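Local atomic coordinates of Xaa-Pro Dipeptidase (Alteromonas macleodii, PDB entry 2QS8), a protein that probably acts as a metal-dependent dipeptidase or carboxypeptidase of the amidohydrolase superfamily, cleaving peptides at a TIM-barrel active site. Residues 71-75 and 94-99. Numbering follows the deposited sequence.
Sequences HFGQE and LATQHA. With MG (magnesium ion), chain C.
Gly73 and Ala95 bring their CA atoms within 3.9 Å of each other where the type II turn from His71 to Gln74 meets one side of helix 88-104. Glycine suits this turn position, since with phi 111° a CB would jam against the carbonyl O of Phe72. Gly73 N donates to His98 ND1 (2.9 Å), lying almost in the imidazole plane; ND1 accepts, which together with the stacked ring of His334 would limit rotation of the imidazole. At the far end of that ring, Glu75 lays CG 3.6 Å from His98 NE2, while its OE2 is hydrogen-bonded to the backbone N of His334. With CG anti to its carbonyl carbon (chi1 -63°), Phe72 turns one ring face to the helix, and Ala99 CA sits 3.6 Å from the ring centroid in a CH-pi contact. Small Ala95 lets the turn come up to the helix, and Ala99 lets its CA reach the Phe72 face. An alanine in place of Phe72 would probably strip Ala99 of its aromatic cover and open a gap beside the helix. Behind the turn His71 NE2 binds magnesium with His69, in the HxH motif at the end of the first barrel strand; helix 88-104 packs on the outside of the barrel, Ala95 and Ala99 also touching helix 119-128.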
ATOM      1  N   HIS A  71       5.069  24.554 -21.555  1.00 21.90           N
ATOM      2  CA  HIS A  71       5.443  23.157 -21.757  1.00 22.42           C
ATOM      3  C   HIS A  71       6.469  23.023 -22.885  1.00 21.68           C
ATOM      4  O   HIS A  71       6.167  22.464 -23.945  1.00 22.02           O
ATOM      5  CB  HIS A  71       4.210  22.310 -22.105  1.00 20.13           C
ATOM      6  CG  HIS A  71       3.167  22.277 -21.037  1.00 23.04           C
ATOM      7  ND1 HIS A  71       3.360  21.646 -19.825  1.00 23.62           N
ATOM      8  CD2 HIS A  71       1.912  22.788 -21.000  1.00 22.33           C
ATOM      9  CE1 HIS A  71       2.268  21.766 -19.092  1.00 25.71           C
ATOM     10  NE2 HIS A  71       1.375  22.454 -19.780  1.00 25.68           N
ATOM     11  N   PHE A  72       7.673  23.534 -22.670  1.00 20.81           N
ATOM     12  CA  PHE A  72       8.702  23.425 -23.695  1.00 21.59           C
ATOM     13  C   PHE A  72       8.853  21.943 -24.020  1.00 23.27           C
ATOM     14  O   PHE A  72       8.849  21.104 -23.115  1.00 24.32           O
ATOM     15  CB  PHE A  72      10.051  23.956 -23.200  1.00 22.50           C
ATOM     16  CG  PHE A  72      10.059  25.426 -22.842  1.00 21.99           C
ATOM     17  CD1 PHE A  72       9.237  26.336 -23.503  1.00 22.60           C
ATOM     18  CD2 PHE A  72      10.945  25.904 -21.888  1.00 21.60           C
ATOM     19  CE1 PHE A  72       9.308  27.704 -23.216  1.00 22.34           C
ATOM     20  CE2 PHE A  72      11.027  27.267 -21.593  1.00 21.18           C
ATOM     21  CZ  PHE A  72      10.207  28.167 -22.259  1.00 22.98           C
ATOM     22  N   GLY A  73       8.980  21.619 -25.303  1.00 24.60           N
ATOM     23  CA  GLY A  73       9.137  20.233 -25.700  1.00 26.01           C
ATOM     24  C   GLY A  73       7.937  19.686 -26.442  1.00 27.47           C
ATOM     25  O   GLY A  73       7.981  18.584 -26.982  1.00 29.58           O
ATOM     26  N   GLN A  74       6.853  20.452 -26.462  1.00 26.59           N
ATOM     27  CA  GLN A  74       5.656  20.028 -27.166  1.00 27.16           C
ATOM     28  C   GLN A  74       4.880  21.220 -27.709  1.00 26.94           C
ATOM     29  O   GLN A  74       5.029  22.345 -27.224  1.00 24.97           O
ATOM     30  CB  GLN A  74       4.765  19.200 -26.236  1.00 27.66           C
ATOM     31  CG  GLN A  74       4.064  20.002 -25.161  1.00 28.36           C
ATOM     32  CD  GLN A  74       3.543  19.132 -24.029  1.00 29.94           C
ATOM     33  OE1 GLN A  74       4.307  18.680 -23.173  1.00 28.47           O
ATOM     34  NE2 GLN A  74       2.237  18.887 -24.021  1.00 28.46           N
ATOM     35  N   GLU A  75       4.087  20.955 -28.741  1.00 26.06           N
ATOM     36  CA  GLU A  75       3.210  21.935 -29.390  1.00 25.30           C
ATOM     37  C   GLU A  75       2.082  21.109 -29.975  1.00 23.76           C
ATOM     38  O   GLU A  75       2.310  20.294 -30.869  1.00 24.85           O
ATOM     39  CB  GLU A  75       3.919  22.684 -30.511  1.00 25.99           C
ATOM     40  CG  GLU A  75       5.040  23.576 -30.033  1.00 30.68           C
ATOM     41  CD  GLU A  75       5.461  24.594 -31.075  1.00 30.49           C
ATOM     42  OE1 GLU A  75       5.649  24.192 -32.243  1.00 29.83           O
ATOM     43  OE2 GLU A  75       5.607  25.783 -30.712  1.00 28.65           O
ATOM     44  N   LEU A  94      13.500  19.643 -29.276  1.00 19.43           N
ATOM     45  CA  LEU A  94      12.516  20.670 -29.587  1.00 19.57           C
ATOM     46  C   LEU A  94      12.401  21.709 -28.453  1.00 19.83           C
ATOM     47  O   LEU A  94      12.132  22.887 -28.692  1.00 20.11           O
ATOM     48  CB  LEU A  94      11.154  20.025 -29.835  1.00 19.08           C
ATOM     49  CG  LEU A  94      11.020  19.053 -31.019  1.00 20.26           C
ATOM     50  CD1 LEU A  94       9.614  18.461 -31.023  1.00 19.74           C
ATOM     51  CD2 LEU A  94      11.316  19.778 -32.338  1.00 18.45           C
ATOM     52  N   ALA A  95      12.612  21.262 -27.222  1.00 20.31           N
ATOM     53  CA  ALA A  95      12.515  22.154 -26.079  1.00 18.66           C
ATOM     54  C   ALA A  95      13.577  23.251 -26.150  1.00 19.55           C
ATOM     55  O   ALA A  95      13.302  24.390 -25.787  1.00 18.60           O
ATOM     56  CB  ALA A  95      12.642  21.369 -24.784  1.00 19.66           C
ATOM     57  N   THR A  96      14.777  22.916 -26.624  1.00 18.79           N
ATOM     58  CA  THR A  96      15.816  23.937 -26.718  1.00 19.84           C
ATOM     59  C   THR A  96      15.315  25.107 -27.562  1.00 22.55           C
ATOM     60  O   THR A  96      15.498  26.253 -27.174  1.00 22.78           O
ATOM     61  CB  THR A  96      17.139  23.400 -27.333  1.00 20.02           C
ATOM     62  OG1 THR A  96      16.924  22.999 -28.688  1.00 18.92           O
ATOM     63  CG2 THR A  96      17.665  22.218 -26.512  1.00 15.88           C
ATOM     64  N   GLN A  97      14.667  24.810 -28.695  1.00 23.28           N
ATOM     65  CA  GLN A  97      14.135  25.852 -29.586  1.00 25.47           C
ATOM     66  C   GLN A  97      12.927  26.578 -28.985  1.00 24.87           C
ATOM     67  O   GLN A  97      12.802  27.792 -29.101  1.00 23.58           O
ATOM     68  CB  GLN A  97      13.740  25.256 -30.945  1.00 26.61           C
ATOM     69  CG  GLN A  97      14.876  24.495 -31.606  1.00 31.32           C
ATOM     70  CD  GLN A  97      16.156  25.322 -31.680  1.00 34.37           C
ATOM     71  OE1 GLN A  97      16.216  26.325 -32.396  1.00 35.82           O
ATOM     72  NE2 GLN A  97      17.181  24.910 -30.928  1.00 33.39           N
ATOM     73  N   HIS A  98      12.044  25.819 -28.350  1.00 23.80           N
ATOM     74  CA  HIS A  98      10.867  26.394 -27.737  1.00 24.58           C
ATOM     75  C   HIS A  98      11.277  27.402 -26.670  1.00 26.30           C
ATOM     76  O   HIS A  98      10.692  28.478 -26.567  1.00 28.05           O
ATOM     77  CB  HIS A  98      10.011  25.299 -27.106  1.00 23.12           C
ATOM     78  CG  HIS A  98       9.418  24.350 -28.101  1.00 24.13           C
ATOM     79  ND1 HIS A  98       8.897  23.124 -27.735  1.00 21.35           N
ATOM     80  CD2 HIS A  98       9.219  24.464 -29.430  1.00 23.74           C
ATOM     81  CE1 HIS A  98       8.403  22.528 -28.805  1.00 25.31           C
ATOM     82  NE2 HIS A  98       8.582  23.315 -29.847  1.00 25.66           N
ATOM     83  N   ALA A  99      12.287  27.048 -25.887  1.00 25.89           N
ATOM     84  CA  ALA A  99      12.754  27.915 -24.819  1.00 26.82           C
ATOM     85  C   ALA A  99      13.403  29.166 -25.376  1.00 28.25           C
ATOM     86  O   ALA A  99      13.167  30.265 -24.892  1.00 28.13           O
ATOM     87  CB  ALA A  99      13.746  27.171 -23.937  1.00 26.47           C
TER
HETATM   88 MG    MG C 500      -0.721  22.638 -19.240  1.00 29.56          MG